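PDB 4YHS: monosaccharide ABC transporter substrate-binding protein, CUT2 family from Bradyrhizobium sp., which probably captures a monosaccharide in the periplasm and delivers it to an ABC importer of the CUT2 family, and is seen here with Bis-Tris bound. Local coordinates for residues C62-H67 against S107-C112; L74-G79 against I145-G150; T117-I122 against R312-K317. All blocks are in the same frame, centred on the assembly; numbering follows the deposited sequence. Where two conformers were deposited one is given.

In the fold
The three contacts pack helices onto one mixed sheet, whose strands 60-65, 119-122 and 144-147 lie side by side and parallel. Their centres are about 13 Å apart for contacts 1 and 2 and about 15 Å for either of these and contact 3. Contact 1 sets helix 102-115 on one face; contacts 2 and 3 set helices 71-87 and 299-314 on the other. Along the chain contact 1 closes before contact 3 opens, while contact 2 interleaves with both. Phe-65 links contacts 1 and 2, with CZ 3.5 Å from Val-76 CG1, and backbone bonds join the strands. Helix 299-314 comes far later in sequence, so this lobe of the periplasmic binding protein is built from distant parts of the chain.

Contact 1 of 3, residues C62-H67 against S107-C112; sequences CVSFPH and SQIEDC
The amide of Gln-108 and the strand residues Ser-64 and Phe-65 meet through one bridging water. Gln-108 OE1 accepts from this water at 2.8 Å, while its NE2 is taken up by the backbone O of Glu-95, so bonds at both ends fix which way the flat group is turned. The same water donates to Phe-65 O and accepts from Ser-64 OG at 2.6 Å; Ser-64 OG also bonds to Gln-105 NE2, one turn earlier on the helix. The ring of Phe-65 turns from the helix to the other side of the sheet, where it meets the ring of Trp-73 edge-to-face and lies against Leu-93 and Val-76. Direct packing is left to Ile-109, whose CG1 lies 3.6 Å from Ser-64 OG and whose CD1 runs on to rest alongside Ile-122 CD1. Val-133 and Ile-137 of helix 131-138 cover Ile-109 as well.

Nearer the beginning of strand 60-65, at Cys-62, the two elements are bonded covalently: Cys-62 SG and Cys-112 SG form a disulfide of 2.0 Å with a left-handed twist, chi3 -93°. Cys-62 holds its sulfur anti to the backbone N (chi1 169°), reaching out from the sheet, whereas the sulfur of Cys-112 sits between its own backbone N and carbonyl carbon (chi1 75°). The cross-link pins helix 102-115 of this alpha/beta lobe to strand 60-65, leaves no free thiol at either cysteine, and is consistent with a protein exported to the oxidising periplasm.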
loop_
_atom_site.group_PDB
_atom_site.type_symbol
_atom_site.label_atom_id
_atom_site.label_comp_id
_atom_site.label_asym_id
_atom_site.label_seq_id
_atom_site.Cartn_x
_atom_site.Cartn_y
_atom_site.Cartn_z
ATOM N N CYS A 62 3.150 16.694 -13.084
ATOM C CA CYS A 62 4.474 16.299 -12.595
ATOM C C CYS A 62 4.258 15.250 -11.520
ATOM O O CYS A 62 3.467 15.477 -10.592
ATOM C CB CYS A 62 5.257 17.500 -12.055
ATOM S SG CYS A 62 6.750 17.019 -11.170
ATOM N N VAL A 63 4.924 14.096 -11.646
ATOM C CA VAL A 63 4.777 13.024 -10.664
ATOM C C VAL A 63 6.160 12.744 -10.078
ATOM O O VAL A 63 7.084 12.399 -10.807
ATOM C CB VAL A 63 4.172 11.735 -11.271
ATOM C CG1 VAL A 63 3.881 10.712 -10.151
ATOM C CG2 VAL A 63 2.897 12.073 -12.020
ATOM N N SER A 64 6.272 12.880 -8.756
ATOM C CA SER A 64 7.538 12.704 -8.025
ATOM C C SER A 64 7.489 11.481 -7.106
ATOM O O SER A 64 6.659 11.405 -6.186
ATOM C CB SER A 64 7.837 13.978 -7.224
ATOM O OG SER A 64 8.897 13.808 -6.298
ATOM N N PHE A 65 8.338 10.502 -7.414
ATOM C CA PHE A 65 8.405 9.234 -6.696
ATOM C C PHE A 65 9.629 9.214 -5.804
ATOM O O PHE A 65 10.634 9.873 -6.110
ATOM C CB PHE A 65 8.502 8.066 -7.671
ATOM C CG PHE A 65 7.170 7.480 -8.109
ATOM C CD1 PHE A 65 6.010 8.199 -8.070
ATOM C CD2 PHE A 65 7.127 6.162 -8.576
ATOM C CE1 PHE A 65 4.792 7.595 -8.494
ATOM C CE2 PHE A 65 5.962 5.579 -8.992
ATOM C CZ PHE A 65 4.801 6.267 -8.955
ATOM N N PRO A 66 9.564 8.467 -4.695
ATOM C CA PRO A 66 10.746 8.311 -3.837
ATOM C C PRO A 66 11.880 7.541 -4.523
ATOM O O PRO A 66 13.064 7.806 -4.263
ATOM C CB PRO A 66 10.202 7.528 -2.639
ATOM C CG PRO A 66 9.020 6.785 -3.184
ATOM C CD PRO A 66 8.417 7.688 -4.214
ATOM N N HIS A 67 11.503 6.614 -5.404
ATOM C CA HIS A 67 12.427 5.698 -6.072
ATOM C C HIS A 67 11.603 4.821 -7.020
ATOM O O HIS A 67 10.372 4.926 -7.060
ATOM C CB HIS A 67 13.198 4.847 -5.061
ATOM C CG HIS A 67 12.345 3.898 -4.265
ATOM N ND1 HIS A 67 11.773 2.766 -4.807
ATOM C CD2 HIS A 67 11.980 3.918 -2.960
ATOM C CE1 HIS A 67 11.090 2.126 -3.868
ATOM N NE2 HIS A 67 11.208 2.801 -2.737
ATOM N N SER A 107 14.631 19.069 -5.107
ATOM C CA SER A 107 15.130 19.714 -6.318
ATOM C C SER A 107 14.347 19.257 -7.560
ATOM O O SER A 107 14.063 20.068 -8.443
ATOM C CB SER A 107 16.636 19.449 -6.505
ATOM O OG SER A 107 16.952 18.071 -6.444
ATOM N N GLN A 108 13.988 17.977 -7.622
ATOM C CA GLN A 108 13.239 17.451 -8.771
ATOM C C GLN A 108 11.842 18.083 -8.873
ATOM O O GLN A 108 11.382 18.429 -9.972
ATOM C CB GLN A 108 13.122 15.924 -8.692
ATOM C CG GLN A 108 14.389 15.186 -9.016
ATOM C CD GLN A 108 14.223 13.683 -8.905
ATOM O OE1 GLN A 108 13.636 13.176 -7.948
ATOM N NE2 GLN A 108 14.759 12.959 -9.884
ATOM N N ILE A 109 11.172 18.234 -7.733
ATOM C CA ILE A 109 9.897 18.962 -7.671
ATOM C C ILE A 109 10.069 20.452 -8.023
ATOM O O ILE A 109 9.313 20.999 -8.833
ATOM C CB ILE A 109 9.243 18.828 -6.249
ATOM C CG1 ILE A 109 8.772 17.388 -6.024
ATOM C CG2 ILE A 109 8.103 19.819 -6.065
ATOM C CD1 ILE A 109 8.519 17.002 -4.533
ATOM N N GLU A 110 11.045 21.119 -7.419
ATOM C CA GLU A 110 11.295 22.521 -7.752
ATOM C C GLU A 110 11.504 22.660 -9.263
ATOM O O GLU A 110 10.960 23.563 -9.903
ATOM C CB GLU A 110 12.511 23.061 -7.019
ATOM C CG GLU A 110 12.291 23.349 -5.556
ATOM C CD GLU A 110 13.546 23.784 -4.847
ATOM O OE1 GLU A 110 14.659 23.330 -5.218
ATOM O OE2 GLU A 110 13.409 24.596 -3.918
ATOM N N ASP A 111 12.298 21.748 -9.814
ATOM C CA ASP A 111 12.626 21.806 -11.230
ATOM C C ASP A 111 11.399 21.535 -12.111
ATOM O O ASP A 111 11.241 22.200 -13.140
ATOM C CB ASP A 111 13.746 20.820 -11.549
ATOM C CG ASP A 111 15.083 21.220 -10.936
ATOM O OD1 ASP A 111 15.239 22.354 -10.429
ATOM O OD2 ASP A 111 15.998 20.388 -10.991
ATOM N N CYS A 112 10.523 20.606 -11.742
ATOM C CA CYS A 112 9.417 20.271 -12.658
ATOM C C CYS A 112 8.429 21.437 -12.612
ATOM O O CYS A 112 7.805 21.760 -13.627
ATOM C CB CYS A 112 8.754 18.913 -12.347
ATOM S SG CYS A 112 7.667 18.817 -10.938
HETATM O O HOH W 1 11.022 12.541 -7.073
#

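Contact 2 of 3, residues L74-G79 against I145-G150; sequences LGVDYG and IDLVNG
Leu-147 is the first residue of 145-150 to touch helix 71-87, and it does so with one methyl: CD2 lies 3.6 Å from Val-76 CG1, the two side chains sliding past each other in opposite directions. Phe-65 of strand 60-65, next but one in the sheet, also packs on Leu-147. Next comes Val-148, whose CG2 meets Val-76 CG2 tip to tip at a looser 4.1 Å. Val-76 thus serves two partners with its two branches: CG1, anti to the backbone N (chi1 -173°), goes to the leucine and CG2 to the valine. Val-148 has positive phi (73°) and sits at the middle of a classic gamma turn closed by Asn-149 N to Leu-147 O, 2.8 Å. Asn-149 then extends ND2 to the backbone O of Ala-124 and the hydroxyl of Tyr-99. At Gly-150 the loop doubles back, its N making a weak bond to Asp-146 OD1, while OD2 of that carboxylate pairs with Lys-159. Bound Bis-Tris lies about 6 Å from the side chain of Val-148, and loops at the carboxyl ends of parallel strands, as here, line the ligand cleft in periplasmic binding proteins.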
loop_
_atom_site.group_PDB
_atom_site.type_symbol
_atom_site.label_atom_id
_atom_site.label_comp_id
_atom_site.label_asym_id
_atom_site.label_seq_id
_atom_site.Cartn_x
_atom_site.Cartn_y
_atom_site.Cartn_z
ATOM N N LEU A 74 6.725 0.239 -8.735
ATOM C CA LEU A 74 6.423 -0.078 -10.125
ATOM C C LEU A 74 4.910 -0.176 -10.335
ATOM O O LEU A 74 4.375 0.266 -11.342
ATOM C CB LEU A 74 7.126 -1.377 -10.530
ATOM C CG LEU A 74 7.165 -1.758 -12.005
ATOM C CD1 LEU A 74 7.957 -0.721 -12.803
ATOM C CD2 LEU A 74 7.783 -3.168 -12.164
ATOM N N GLY A 75 4.205 -0.774 -9.385
ATOM C CA GLY A 75 2.751 -0.796 -9.427
ATOM C C GLY A 75 2.108 0.586 -9.401
ATOM O O GLY A 75 1.186 0.883 -10.170
ATOM N N VAL A 76 2.604 1.466 -8.530
ATOM C CA VAL A 76 2.087 2.818 -8.513
ATOM C C VAL A 76 2.366 3.509 -9.870
ATOM O O VAL A 76 1.492 4.208 -10.401
ATOM C CB VAL A 76 2.693 3.649 -7.375
ATOM C CG1 VAL A 76 2.000 4.971 -7.298
ATOM C CG2 VAL A 76 2.584 2.923 -6.058
ATOM N N ASP A 77 3.568 3.303 -10.417
ATOM C CA ASP A 77 3.954 3.852 -11.728
ATOM C C ASP A 77 2.952 3.420 -12.807
ATOM O O ASP A 77 2.498 4.217 -13.626
ATOM C CB ASP A 77 5.359 3.404 -12.108
ATOM C CG ASP A 77 5.780 3.899 -13.473
ATOM O OD1 ASP A 77 5.845 5.131 -13.683
ATOM O OD2 ASP A 77 6.070 3.060 -14.320
ATOM N N TYR A 78 2.666 2.130 -12.832
ATOM C CA TYR A 78 1.731 1.570 -13.796
ATOM C C TYR A 78 0.373 2.270 -13.723
ATOM O O TYR A 78 -0.176 2.638 -14.742
ATOM C CB TYR A 78 1.582 0.060 -13.549
ATOM C CG TYR A 78 0.565 -0.615 -14.434
ATOM C CD1 TYR A 78 0.886 -0.989 -15.746
ATOM C CD2 TYR A 78 -0.701 -0.911 -13.958
ATOM C CE1 TYR A 78 -0.048 -1.603 -16.554
ATOM C CE2 TYR A 78 -1.634 -1.541 -14.752
ATOM C CZ TYR A 78 -1.311 -1.873 -16.053
ATOM O OH TYR A 78 -2.235 -2.511 -16.867
ATOM N N GLY A 79 -0.144 2.477 -12.514
ATOM C CA GLY A 79 -1.422 3.137 -12.304
ATOM C C GLY A 79 -1.394 4.566 -12.805
ATOM O O GLY A 79 -2.284 4.993 -13.524
ATOM N N ILE A 145 -1.005 16.770 -4.871
ATOM C CA ILE A 145 -1.668 15.535 -4.439
ATOM C C ILE A 145 -0.703 14.638 -3.650
ATOM O O ILE A 145 0.398 14.335 -4.117
ATOM C CB ILE A 145 -2.167 14.730 -5.650
ATOM C CG1 ILE A 145 -2.940 15.600 -6.626
ATOM C CG2 ILE A 145 -3.005 13.558 -5.206
ATOM C CD1 ILE A 145 -4.131 16.222 -6.065
ATOM N N ASP A 146 -1.146 14.204 -2.476
ATOM C CA ASP A 146 -0.415 13.315 -1.587
ATOM C C ASP A 146 -0.712 11.851 -1.946
ATOM O O ASP A 146 -1.809 11.345 -1.686
ATOM C CB ASP A 146 -0.837 13.660 -0.141
ATOM C CG ASP A 146 -0.172 12.823 0.916
ATOM O OD1 ASP A 146 0.682 11.942 0.612
ATOM O OD2 ASP A 146 -0.537 13.092 2.086
ATOM N N LEU A 147 0.286 11.167 -2.506
ATOM C CA LEU A 147 0.128 9.796 -3.039
ATOM C C LEU A 147 0.877 8.789 -2.174
ATOM O O LEU A 147 2.094 8.924 -1.948
ATOM C CB LEU A 147 0.616 9.728 -4.493
ATOM C CG LEU A 147 0.724 8.341 -5.165
ATOM C CD1 LEU A 147 -0.608 7.635 -5.310
ATOM C CD2 LEU A 147 1.368 8.465 -6.549
ATOM N N VAL A 148 0.111 7.840 -1.636
ATOM C CA VAL A 148 0.587 6.653 -0.918
ATOM C C VAL A 148 1.138 6.906 0.489
ATOM O O VAL A 148 0.677 6.259 1.444
ATOM C CB VAL A 148 1.662 5.885 -1.712
ATOM C CG1 VAL A 148 2.160 4.694 -0.868
ATOM C CG2 VAL A 148 1.076 5.306 -3.029
ATOM N N ASN A 149 2.117 7.797 0.627
ATOM C CA ASN A 149 2.915 7.838 1.861
ATOM C C ASN A 149 2.397 8.734 2.979
ATOM O O ASN A 149 2.545 8.387 4.152
ATOM C CB ASN A 149 4.351 8.267 1.559
ATOM C CG ASN A 149 5.148 7.177 0.942
ATOM O OD1 ASN A 149 4.749 6.013 0.967
ATOM N ND2 ASN A 149 6.318 7.530 0.411
ATOM N N GLY A 150 1.817 9.878 2.641
ATOM C CA GLY A 150 1.257 10.766 3.648
ATOM C C GLY A 150 2.174 11.929 3.914
ATOM O O GLY A 150 3.340 11.772 4.272
#

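Contact 3 of 3, residues T117-I122 against R312-K317; sequences TDAVII and RILEGK
The carboxyl end of helix 299-314 settles on the start of strand 119-122, and Leu-314 in its last turn makes the contact. Both of its methyls rest against Asp-118: CD2 comes to 3.4 Å from Asp-118 O, and CD1 lies 3.9 Å from Asp-118 CB. CD1 also reaches Ala-119 CB at 4.0 Å. With CG anti to its carbonyl carbon (chi1 -72°), Leu-314 carries both methyls down to the sheet, where Leu-61 of strand 60-65 adds a further apolar wall. An alanine in place of Leu-314 is likely to open a gap over Asp-118 and Ala-119, losing the methyl contacts that the last turn makes there. The aspartate touches with its CB and backbone; its OD2 is bonded instead to the backbone N of Lys-60.

The helix finishes in a Schellman motif, with Gly-316 at positive phi (69°). Gly-316 N bonds to Ile-313 O, and Lys-317 N to Arg-312 O at 2.8 Å. Across this turn Lys-317 NZ forms a salt bridge of 3.0 Å with Glu-315 OE1, which it meets on the anti side of the carboxylate, 25° out of its plane. The other oxygen, Glu-315 OE2, accepts from Ser-56 N and Trp-59 NE1.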
loop_
_atom_site.group_PDB
_atom_site.type_symbol
_atom_site.label_atom_id
_atom_site.label_comp_id
_atom_site.label_asym_id
_atom_site.label_seq_id
_atom_site.Cartn_x
_atom_site.Cartn_y
_atom_site.Cartn_z
ATOM N N THR A 117 4.314 23.168 -15.134
ATOM C CA THR A 117 3.404 22.059 -14.930
ATOM C C THR A 117 2.062 22.563 -14.379
ATOM O O THR A 117 1.979 23.687 -13.867
ATOM C CB THR A 117 4.004 21.030 -13.974
ATOM O OG1 THR A 117 3.254 19.830 -14.038
ATOM C CG2 THR A 117 4.006 21.546 -12.547
ATOM N N ASP A 118 1.024 21.744 -14.494
ATOM C CA ASP A 118 -0.299 22.108 -13.994
ATOM C C ASP A 118 -0.616 21.604 -12.592
ATOM O O ASP A 118 -1.292 22.300 -11.838
ATOM C CB ASP A 118 -1.364 21.619 -14.975
ATOM C CG ASP A 118 -1.212 22.244 -16.337
ATOM O OD1 ASP A 118 -0.907 23.454 -16.407
ATOM O OD2 ASP A 118 -1.412 21.545 -17.344
ATOM N N ALA A 119 -0.135 20.406 -12.254
ATOM C CA ALA A 119 -0.311 19.818 -10.921
ATOM C C ALA A 119 0.894 18.944 -10.593
ATOM O O ALA A 119 1.590 18.487 -11.496
ATOM C CB ALA A 119 -1.606 18.990 -10.847
ATOM N N VAL A 120 1.120 18.747 -9.291
ATOM C CA VAL A 120 2.187 17.895 -8.794
ATOM C C VAL A 120 1.610 16.761 -7.923
ATOM O O VAL A 120 0.900 17.016 -6.961
ATOM C CB VAL A 120 3.228 18.716 -7.988
ATOM C CG1 VAL A 120 4.315 17.799 -7.462
ATOM C CG2 VAL A 120 3.849 19.812 -8.870
ATOM N N ILE A 121 1.932 15.518 -8.268
ATOM C CA ILE A 121 1.549 14.339 -7.508
ATOM C C ILE A 121 2.815 13.820 -6.838
ATOM O O ILE A 121 3.794 13.596 -7.504
ATOM C CB ILE A 121 0.903 13.287 -8.450
ATOM C CG1 ILE A 121 -0.394 13.859 -9.031
ATOM C CG2 ILE A 121 0.620 11.982 -7.743
ATOM C CD1 ILE A 121 -0.940 13.023 -10.188
ATOM N N ILE A 122 2.796 13.670 -5.518
ATOM C CA ILE A 122 4.007 13.354 -4.750
ATOM C C ILE A 122 3.864 12.098 -3.895
ATOM O O ILE A 122 2.952 11.999 -3.081
ATOM C CB ILE A 122 4.377 14.501 -3.789
ATOM C CG1 ILE A 122 4.583 15.814 -4.519
ATOM C CG2 ILE A 122 5.665 14.188 -3.013
ATOM C CD1 ILE A 122 4.861 16.978 -3.579
ATOM N N ARG A 312 -9.557 16.442 -11.846
ATOM C CA ARG A 312 -10.830 17.005 -11.366
ATOM C C ARG A 312 -10.613 18.400 -10.750
ATOM O O ARG A 312 -11.385 19.333 -11.009
ATOM C CB ARG A 312 -11.496 16.068 -10.347
ATOM C CG ARG A 312 -12.127 14.818 -10.947
ATOM C CD ARG A 312 -12.552 13.791 -9.860
ATOM N NE ARG A 312 -13.338 12.717 -10.459
ATOM C CZ ARG A 312 -14.613 12.832 -10.827
ATOM N NH1 ARG A 312 -15.261 13.988 -10.650
ATOM N NH2 ARG A 312 -15.253 11.791 -11.376
ATOM N N ILE A 313 -9.554 18.528 -9.952
ATOM C CA ILE A 313 -9.212 19.801 -9.321
ATOM C C ILE A 313 -8.917 20.834 -10.409
ATOM O O ILE A 313 -9.499 21.928 -10.423
ATOM C CB ILE A 313 -8.009 19.617 -8.356
ATOM C CG1 ILE A 313 -8.414 18.789 -7.142
ATOM C CG2 ILE A 313 -7.432 20.950 -7.861
ATOM C CD1 ILE A 313 -7.231 18.207 -6.409
ATOM N N LEU A 314 -8.047 20.487 -11.349
ATOM C CA LEU A 314 -7.664 21.424 -12.410
ATOM C C LEU A 314 -8.885 21.879 -13.223
ATOM O O LEU A 314 -8.926 23.005 -13.754
ATOM C CB LEU A 314 -6.616 20.792 -13.345
ATOM C CG LEU A 314 -5.208 20.639 -12.764
ATOM C CD1 LEU A 314 -4.421 19.683 -13.603
ATOM C CD2 LEU A 314 -4.545 21.984 -12.759
ATOM N N GLU A 315 -9.891 21.022 -13.305
ATOM C CA GLU A 315 -11.081 21.339 -14.101
ATOM C C GLU A 315 -12.233 21.900 -13.255
ATOM O O GLU A 315 -13.322 22.159 -13.769
ATOM C CB GLU A 315 -11.528 20.084 -14.860
ATOM C CG GLU A 315 -10.492 19.619 -15.879
ATOM C CD GLU A 315 -10.979 18.471 -16.725
ATOM O OE1 GLU A 315 -12.148 18.049 -16.561
ATOM O OE2 GLU A 315 -10.197 17.992 -17.565
ATOM N N GLY A 316 -11.982 22.097 -11.967
ATOM C CA GLY A 316 -12.992 22.623 -11.065
ATOM C C GLY A 316 -14.156 21.689 -10.790
ATOM O O GLY A 316 -15.237 22.149 -10.398
ATOM N N LYS A 317 -13.950 20.383 -10.988
ATOM C CA LYS A 317 -15.003 19.399 -10.778
ATOM C C LYS A 317 -14.990 18.871 -9.357
ATOM O O LYS A 317 -13.986 18.968 -8.647
ATOM C CB LYS A 317 -14.844 18.239 -11.773
ATOM C CG LYS A 317 -15.186 18.642 -13.210
ATOM C CD LYS A 317 -15.045 17.465 -14.164
ATOM C CE LYS A 317 -15.659 17.755 -15.520
ATOM N NZ LYS A 317 -15.027 18.926 -16.176
#